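Local coordinates for nisin biosynthesis protein NisC (Lactococcus lactis subsp. lactis, PDB 2G0D) that catalyses thioether ring formation during maturation of the lantibiotic nisin, joining cysteine thiols to dehydrated residues of the precursor peptide with a zinc-dependent active site, at residues G87-I92 and D107-Y112; E114-E119 and S141-Y146. All blocks are in the same frame, centred on the assembly; numbering follows the deposited sequence.

Contact 1: G87-I92 and D107-Y112; sequences GIALSI and DSLNRY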
ATOM      1  N   GLY A  87      -9.798  -1.244  -4.902  1.00 28.75           N
ATOM      2  CA  GLY A  87     -10.026  -1.167  -3.434  1.00 28.81           C
ATOM      3  C   GLY A  87     -11.371  -1.743  -3.006  1.00 28.94           C
ATOM      4  O   GLY A  87     -11.474  -2.422  -1.980  1.00 29.82           O
ATOM      5  N   ILE A  88     -12.412  -1.481  -3.788  1.00 28.38           N
ATOM      6  CA  ILE A  88     -13.725  -2.048  -3.514  1.00 27.75           C
ATOM      7  C   ILE A  88     -13.697  -3.567  -3.659  1.00 28.10           C
ATOM      8  O   ILE A  88     -14.201  -4.294  -2.782  1.00 28.30           O
ATOM      9  CB  ILE A  88     -14.827  -1.444  -4.431  1.00 28.04           C
ATOM     10  CG1 ILE A  88     -14.899   0.082  -4.255  1.00 25.41           C
ATOM     11  CG2 ILE A  88     -16.173  -2.098  -4.132  1.00 26.68           C
ATOM     12  CD1 ILE A  88     -15.764   0.814  -5.304  1.00 28.09           C
ATOM     13  N   ALA A  89     -13.095  -4.049  -4.753  1.00 27.84           N
ATOM     14  CA  ALA A  89     -12.934  -5.493  -4.964  1.00 27.46           C
ATOM     15  C   ALA A  89     -12.093  -6.156  -3.877  1.00 27.48           C
ATOM     16  O   ALA A  89     -12.456  -7.236  -3.405  1.00 28.08           O
ATOM     17  CB  ALA A  89     -12.372  -5.793  -6.351  1.00 26.48           C
ATOM     18  N   LEU A  90     -10.967  -5.545  -3.497  1.00 26.72           N
ATOM     19  CA  LEU A  90     -10.168  -6.090  -2.400  1.00 26.87           C
ATOM     20  C   LEU A  90     -10.995  -6.256  -1.128  1.00 27.23           C
ATOM     21  O   LEU A  90     -10.873  -7.291  -0.427  1.00 27.68           O
ATOM     22  CB  LEU A  90      -8.936  -5.203  -2.086  1.00 27.11           C
ATOM     23  CG  LEU A  90      -7.942  -5.764  -1.040  1.00 25.84           C
ATOM     24  CD1 LEU A  90      -7.214  -6.961  -1.603  1.00 23.39           C
ATOM     25  CD2 LEU A  90      -6.978  -4.696  -0.613  1.00 27.75           C
ATOM     26  N   SER A  91     -11.841  -5.255  -0.827  1.00 26.48           N
ATOM     27  CA  SER A  91     -12.598  -5.253   0.425  1.00 25.66           C
ATOM     28  C   SER A  91     -13.610  -6.423   0.547  1.00 27.30           C
ATOM     29  O   SER A  91     -13.994  -6.821   1.677  1.00 26.29           O
ATOM     30  CB  SER A  91     -13.257  -3.895   0.666  1.00 26.01           C
ATOM     31  OG  SER A  91     -14.401  -3.677  -0.165  1.00 23.19           O
ATOM     32  N   ILE A  92     -14.013  -7.003  -0.599  1.00 28.05           N
ATOM     33  CA  ILE A  92     -14.972  -8.125  -0.589  1.00 29.23           C
ATOM     34  C   ILE A  92     -14.418  -9.431  -1.173  1.00 29.61           C
ATOM     35  O   ILE A  92     -15.117 -10.439  -1.259  1.00 30.31           O
ATOM     36  CB  ILE A  92     -16.310  -7.759  -1.307  1.00 29.55           C
ATOM     37  CG1 ILE A  92     -16.083  -7.595  -2.823  1.00 30.57           C
ATOM     38  CG2 ILE A  92     -16.941  -6.491  -0.704  1.00 28.92           C
ATOM     39  CD1 ILE A  92     -17.355  -7.262  -3.610  1.00 29.89           C
ATOM     40  N   ASP A 107     -16.577 -10.013 -10.501  1.00 31.17           N
ATOM     41  CA  ASP A 107     -16.394 -10.155 -11.955  1.00 31.43           C
ATOM     42  C   ASP A 107     -16.588  -8.844 -12.715  1.00 30.81           C
ATOM     43  O   ASP A 107     -15.788  -8.510 -13.584  1.00 30.26           O
ATOM     44  CB  ASP A 107     -17.325 -11.241 -12.526  1.00 31.53           C
ATOM     45  CG  ASP A 107     -16.894 -12.645 -12.138  1.00 33.14           C
ATOM     46  OD1 ASP A 107     -15.739 -12.824 -11.673  1.00 36.85           O
ATOM     47  OD2 ASP A 107     -17.710 -13.576 -12.286  1.00 34.15           O
ATOM     48  N   SER A 108     -17.647  -8.110 -12.370  1.00 30.82           N
ATOM     49  CA  SER A 108     -17.896  -6.770 -12.910  1.00 30.86           C
ATOM     50  C   SER A 108     -16.753  -5.828 -12.613  1.00 29.37           C
ATOM     51  O   SER A 108     -16.265  -5.117 -13.497  1.00 29.28           O
ATOM     52  CB  SER A 108     -19.163  -6.172 -12.314  1.00 30.92           C
ATOM     53  OG  SER A 108     -20.240  -7.038 -12.544  1.00 36.52           O
ATOM     54  N   LEU A 109     -16.348  -5.808 -11.354  1.00 28.84           N
ATOM     55  CA  LEU A 109     -15.225  -4.965 -10.936  1.00 28.27           C
ATOM     56  C   LEU A 109     -13.970  -5.300 -11.724  1.00 27.64           C
ATOM     57  O   LEU A 109     -13.311  -4.411 -12.224  1.00 27.56           O
ATOM     58  CB  LEU A 109     -15.001  -5.058  -9.420  1.00 28.10           C
ATOM     59  CG  LEU A 109     -16.101  -4.423  -8.569  1.00 27.82           C
ATOM     60  CD1 LEU A 109     -16.028  -4.905  -7.143  1.00 28.59           C
ATOM     61  CD2 LEU A 109     -16.059  -2.897  -8.648  1.00 27.63           C
ATOM     62  N   ASN A 110     -13.661  -6.586 -11.850  1.00 27.85           N
ATOM     63  CA  ASN A 110     -12.470  -7.059 -12.580  1.00 27.69           C
ATOM     64  C   ASN A 110     -12.446  -6.677 -14.064  1.00 27.72           C
ATOM     65  O   ASN A 110     -11.423  -6.229 -14.593  1.00 26.91           O
ATOM     66  CB  ASN A 110     -12.332  -8.576 -12.421  1.00 28.14           C
ATOM     67  CG  ASN A 110     -12.008  -8.998 -10.985  1.00 29.14           C
ATOM     68  OD1 ASN A 110     -11.596  -8.179 -10.167  1.00 28.32           O
ATOM     69  ND2 ASN A 110     -12.187 -10.290 -10.685  1.00 29.00           N
ATOM     70  N   ARG A 111     -13.585  -6.861 -14.741  1.00 28.63           N
ATOM     71  CA  ARG A 111     -13.715  -6.465 -16.137  1.00 28.41           C
ATOM     72  C   ARG A 111     -13.588  -4.953 -16.269  1.00 27.75           C
ATOM     73  O   ARG A 111     -12.900  -4.460 -17.157  1.00 27.05           O
ATOM     74  CB  ARG A 111     -15.040  -6.978 -16.753  1.00 30.48           C
ATOM     75  CG  ARG A 111     -15.196  -8.528 -16.779  1.00 33.45           C
ATOM     76  CD  ARG A 111     -13.840  -9.331 -16.712  1.00 41.20           C
ATOM     77  NE  ARG A 111     -14.037 -10.756 -16.985  1.00 43.32           N
ATOM     78  CZ  ARG A 111     -13.604 -11.400 -18.073  1.00 49.57           C
ATOM     79  NH1 ARG A 111     -12.883 -10.779 -19.010  1.00 51.83           N
ATOM     80  NH2 ARG A 111     -13.881 -12.694 -18.223  1.00 50.79           N
ATOM     81  N   TYR A 112     -14.206  -4.202 -15.369  1.00 27.85           N
ATOM     82  CA  TYR A 112     -14.000  -2.763 -15.401  1.00 28.73           C
ATOM     83  C   TYR A 112     -12.523  -2.418 -15.182  1.00 28.66           C
ATOM     84  O   TYR A 112     -11.970  -1.576 -15.892  1.00 28.38           O
ATOM     85  CB  TYR A 112     -14.920  -1.977 -14.435  1.00 29.73           C
ATOM     86  CG  TYR A 112     -14.469  -0.520 -14.336  1.00 32.08           C
ATOM     87  CD1 TYR A 112     -14.739   0.412 -15.358  1.00 33.14           C
ATOM     88  CD2 TYR A 112     -13.704  -0.096 -13.261  1.00 32.22           C
ATOM     89  CE1 TYR A 112     -14.277   1.745 -15.256  1.00 33.73           C
ATOM     90  CE2 TYR A 112     -13.249   1.206 -13.166  1.00 32.64           C
ATOM     91  CZ  TYR A 112     -13.520   2.111 -14.146  1.00 32.66           C
ATOM     92  OH  TYR A 112     -13.026   3.394 -13.973  1.00 35.50           O
TER
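L109 makes all the side-chain contacts of 107-112 with 87-92, meeting I88, A89 and I92. The closest partner is A89, whose CB lies 3.8 Å from L109 CD1. L109 CB adds a second approach, 4.1 Å from A89 CB, and the small methyl of A89 lets the backbones come near, the two CA atoms of A89 and L109 being 6.4 Å apart. I88 and I92, one turn apart, also reach the leucine's CD1 methyl. I88 offers its branch methyl, CG2, at 4.1 Å from L109 CD1, the two side chains lying roughly perpendicular. I92 comes with the end of its longer branch, CD1, 4.4 Å from the same L109 CD1. With CG anti to its carbonyl carbon (chi1 -69°), L109 brings this one methyl within reach of all three residues.

Neither segment bonds the other through polar groups. Beside the patch, S91 OG donates to I88 O at 2.7 Å, with a C=O...OG angle of 125° and OG lying off the carbonyl plane, while N110 OD1 pairs with Y146 OH of helix 140-147. L105 and L106 of helix 100-122 extend the apolar surface against I92 and A89.

With segment axes 9.8 Å apart at closest approach and running at 148°, these consecutive helices pack as an antiparallel helical hairpin, the building pattern of the alpha toroid in LanC cyclases.

Contact 2: E114-E119 and S141-Y146; sequences EYFVRE and SGILSY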
ATOM      1  N   GLU A 114      -9.774  -4.217 -15.814  1.00 27.97           N
ATOM      2  CA  GLU A 114      -9.025  -4.551 -17.013  1.00 27.80           C
ATOM      3  C   GLU A 114      -9.255  -3.537 -18.138  1.00 27.47           C
ATOM      4  O   GLU A 114      -8.294  -3.083 -18.759  1.00 27.50           O
ATOM      5  CB  GLU A 114      -9.359  -5.965 -17.510  1.00 28.22           C
ATOM      6  CG  GLU A 114      -8.655  -6.327 -18.832  1.00 27.54           C
ATOM      7  CD  GLU A 114      -8.527  -7.824 -19.063  1.00 29.52           C
ATOM      8  OE1 GLU A 114      -9.246  -8.624 -18.416  1.00 29.88           O
ATOM      9  OE2 GLU A 114      -7.680  -8.202 -19.892  1.00 29.26           O
ATOM     10  N   TYR A 115     -10.519  -3.202 -18.401  1.00 27.30           N
ATOM     11  CA  TYR A 115     -10.871  -2.065 -19.286  1.00 27.21           C
ATOM     12  C   TYR A 115     -10.146  -0.763 -18.873  1.00 27.14           C
ATOM     13  O   TYR A 115      -9.505  -0.115 -19.704  1.00 26.61           O
ATOM     14  CB  TYR A 115     -12.393  -1.800 -19.317  1.00 26.70           C
ATOM     15  CG  TYR A 115     -12.715  -0.399 -19.813  1.00 26.39           C
ATOM     16  CD1 TYR A 115     -12.492  -0.048 -21.144  1.00 23.99           C
ATOM     17  CD2 TYR A 115     -13.192   0.586 -18.945  1.00 26.90           C
ATOM     18  CE1 TYR A 115     -12.754   1.228 -21.611  1.00 25.91           C
ATOM     19  CE2 TYR A 115     -13.468   1.893 -19.418  1.00 26.54           C
ATOM     20  CZ  TYR A 115     -13.239   2.194 -20.749  1.00 25.43           C
ATOM     21  OH  TYR A 115     -13.493   3.456 -21.236  1.00 25.51           O
ATOM     22  N   PHE A 116     -10.277  -0.384 -17.600  1.00 27.52           N
ATOM     23  CA  PHE A 116      -9.640   0.829 -17.078  1.00 27.79           C
ATOM     24  C   PHE A 116      -8.126   0.859 -17.310  1.00 28.11           C
ATOM     25  O   PHE A 116      -7.576   1.857 -17.805  1.00 28.45           O
ATOM     26  CB  PHE A 116      -9.938   1.026 -15.588  1.00 28.10           C
ATOM     27  CG  PHE A 116      -9.173   2.177 -14.969  1.00 27.25           C
ATOM     28  CD1 PHE A 116      -9.587   3.494 -15.181  1.00 29.11           C
ATOM     29  CD2 PHE A 116      -8.016   1.943 -14.222  1.00 27.55           C
ATOM     30  CE1 PHE A 116      -8.864   4.568 -14.635  1.00 30.01           C
ATOM     31  CE2 PHE A 116      -7.285   3.017 -13.662  1.00 28.07           C
ATOM     32  CZ  PHE A 116      -7.710   4.323 -13.863  1.00 27.68           C
ATOM     33  N   VAL A 117      -7.448  -0.227 -16.954  1.00 28.30           N
ATOM     34  CA  VAL A 117      -5.996  -0.270 -17.096  1.00 28.79           C
ATOM     35  C   VAL A 117      -5.573  -0.186 -18.568  1.00 29.88           C
ATOM     36  O   VAL A 117      -4.730   0.623 -18.938  1.00 29.61           O
ATOM     37  CB  VAL A 117      -5.392  -1.514 -16.383  1.00 28.70           C
ATOM     38  CG1 VAL A 117      -3.925  -1.690 -16.728  1.00 26.46           C
ATOM     39  CG2 VAL A 117      -5.555  -1.375 -14.878  1.00 28.14           C
ATOM     40  N   ARG A 118      -6.195  -1.013 -19.393  1.00 31.60           N
ATOM     41  CA  ARG A 118      -5.891  -1.070 -20.810  1.00 34.21           C
ATOM     42  C   ARG A 118      -6.098   0.309 -21.455  1.00 34.29           C
ATOM     43  O   ARG A 118      -5.287   0.754 -22.281  1.00 34.52           O
ATOM     44  CB  ARG A 118      -6.747  -2.157 -21.465  1.00 34.62           C
ATOM     45  CG  ARG A 118      -6.427  -2.411 -22.905  1.00 40.20           C
ATOM     46  CD  ARG A 118      -6.760  -3.864 -23.327  1.00 46.35           C
ATOM     47  NE  ARG A 118      -6.569  -4.061 -24.774  1.00 48.16           N
ATOM     48  CZ  ARG A 118      -7.012  -5.108 -25.478  1.00 49.65           C
ATOM     49  NH1 ARG A 118      -7.695  -6.096 -24.891  1.00 48.04           N
ATOM     50  NH2 ARG A 118      -6.769  -5.163 -26.789  1.00 50.25           N
ATOM     51  N   GLU A 119      -7.167   0.991 -21.051  1.00 34.41           N
ATOM     52  CA  GLU A 119      -7.446   2.349 -21.532  1.00 34.92           C
ATOM     53  C   GLU A 119      -6.397   3.344 -21.016  1.00 35.09           C
ATOM     54  O   GLU A 119      -5.948   4.204 -21.753  1.00 34.93           O
ATOM     55  CB  GLU A 119      -8.872   2.763 -21.135  1.00 34.91           C
ATOM     56  CG  GLU A 119      -9.354   4.134 -21.607  1.00 35.15           C
ATOM     57  CD  GLU A 119      -9.272   4.347 -23.129  1.00 34.00           C
ATOM     58  OE1 GLU A 119      -9.296   3.371 -23.911  1.00 32.54           O
ATOM     59  OE2 GLU A 119      -9.182   5.517 -23.536  1.00 34.60           O
ATOM     60  N   SER A 141       0.656   0.051  -9.974  1.00 29.37           N
ATOM     61  CA  SER A 141       1.319  -0.825  -8.976  1.00 29.43           C
ATOM     62  C   SER A 141       0.301  -1.344  -7.940  1.00 28.88           C
ATOM     63  O   SER A 141       0.221  -2.555  -7.687  1.00 28.88           O
ATOM     64  CB  SER A 141       2.438  -0.081  -8.243  1.00 29.11           C
ATOM     65  OG  SER A 141       3.548   0.120  -9.087  1.00 30.70           O
ATOM     66  N   GLY A 142      -0.469  -0.420  -7.369  1.00 27.54           N
ATOM     67  CA  GLY A 142      -1.550  -0.750  -6.441  1.00 27.82           C
ATOM     68  C   GLY A 142      -2.615  -1.651  -7.066  1.00 28.03           C
ATOM     69  O   GLY A 142      -3.060  -2.609  -6.451  1.00 27.94           O
ATOM     70  N   ILE A 143      -3.009  -1.352  -8.296  1.00 28.02           N
ATOM     71  CA  ILE A 143      -3.973  -2.197  -9.030  1.00 28.15           C
ATOM     72  C   ILE A 143      -3.439  -3.615  -9.219  1.00 28.22           C
ATOM     73  O   ILE A 143      -4.165  -4.578  -8.976  1.00 28.48           O
ATOM     74  CB  ILE A 143      -4.383  -1.566 -10.381  1.00 28.08           C
ATOM     75  CG1 ILE A 143      -5.286  -0.354 -10.134  1.00 27.83           C
ATOM     76  CG2 ILE A 143      -5.094  -2.593 -11.299  1.00 29.23           C
ATOM     77  CD1 ILE A 143      -5.658   0.469 -11.418  1.00 27.91           C
ATOM     78  N   LEU A 144      -2.172  -3.733  -9.622  1.00 28.16           N
ATOM     79  CA  LEU A 144      -1.502  -5.032  -9.782  1.00 27.86           C
ATOM     80  C   LEU A 144      -1.458  -5.826  -8.465  1.00 28.01           C
ATOM     81  O   LEU A 144      -1.587  -7.041  -8.449  1.00 28.14           O
ATOM     82  CB  LEU A 144      -0.103  -4.810 -10.382  1.00 28.05           C
ATOM     83  CG  LEU A 144       0.771  -6.013 -10.792  1.00 28.65           C
ATOM     84  CD1 LEU A 144       0.022  -6.978 -11.732  1.00 28.47           C
ATOM     85  CD2 LEU A 144       2.037  -5.536 -11.423  1.00 26.84           C
ATOM     86  N   SER A 145      -1.307  -5.127  -7.350  1.00 28.64           N
ATOM     87  CA  SER A 145      -1.278  -5.779  -6.022  1.00 28.62           C
ATOM     88  C   SER A 145      -2.538  -6.617  -5.825  1.00 28.47           C
ATOM     89  O   SER A 145      -2.465  -7.799  -5.448  1.00 27.83           O
ATOM     90  CB  SER A 145      -1.176  -4.743  -4.902  1.00 27.74           C
ATOM     91  OG  SER A 145      -0.944  -5.399  -3.662  1.00 30.33           O
ATOM     92  N   TYR A 146      -3.691  -5.984  -6.079  1.00 28.26           N
ATOM     93  CA  TYR A 146      -4.984  -6.658  -6.080  1.00 27.52           C
ATOM     94  C   TYR A 146      -5.066  -7.747  -7.156  1.00 27.96           C
ATOM     95  O   TYR A 146      -5.449  -8.885  -6.848  1.00 28.23           O
ATOM     96  CB  TYR A 146      -6.169  -5.681  -6.249  1.00 26.97           C
ATOM     97  CG  TYR A 146      -7.454  -6.421  -6.598  1.00 25.70           C
ATOM     98  CD1 TYR A 146      -8.156  -7.145  -5.627  1.00 23.62           C
ATOM     99  CD2 TYR A 146      -7.945  -6.424  -7.899  1.00 25.23           C
ATOM    100  CE1 TYR A 146      -9.316  -7.860  -5.954  1.00 23.85           C
ATOM    101  CE2 TYR A 146      -9.101  -7.147  -8.244  1.00 25.88           C
ATOM    102  CZ  TYR A 146      -9.773  -7.875  -7.270  1.00 24.91           C
ATOM    103  OH  TYR A 146     -10.929  -8.576  -7.603  1.00 25.38           O
TER
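In F116 the ring is set anti to the backbone N (chi1 173°), which carries it out toward I143. I143, for its part, swings CG1 anti to its carbonyl carbon (chi1 -72°), and both arms of its branched side chain take part. Of the two methyls of V117, CG2 is the one that meets the isoleucine.

The terminal methyl of I143 comes to the edge of the F116 ring, near the ring plane, with I143 CD1 3.8 Å from F116 CE2 and 3.9 Å from F116 CD2. This is side-on apolar packing, with the two side chains turned at about a right angle. Against V117 the isoleucine lies alongside, the side chains pointing past each other in opposite senses: V117 CG2 sits 3.8 Å from I143 CG2 and 3.9 Å from I143 CD1. One valine methyl thus meets the tips of both isoleucine arms.

L158 and I162 of helix 156-168 also pack on V117. The nearest CA atoms, V117 and I143, are 8.5 Å apart, so side chains alone bridge the gap. Such layering of outer helix 100-122 over inner helix 140-147 is characteristic of the alpha toroid.

Contacts 1 and 2 use successive parts of one long helix, 100-122, which rests first on helix 85-92 and then on helix 140-147; their centres are 11 Å apart. Y146 ties them together: its OH lies 2.7 Å from N110 OD1, a probable hydrogen bond, and 3.4 Å from A89 CB, so the tyrosine reaches both helices of contact 1. Y146 CE1 is also 3.8 Å from L90 N, a packing contact. Both lie on the same side of the chain's centre, the centres of contacts 1 and 2 being about 17 and 14 Å from it. Neither includes a zinc ligand; the metal is held by C278, C324 and H325 farther along the chain.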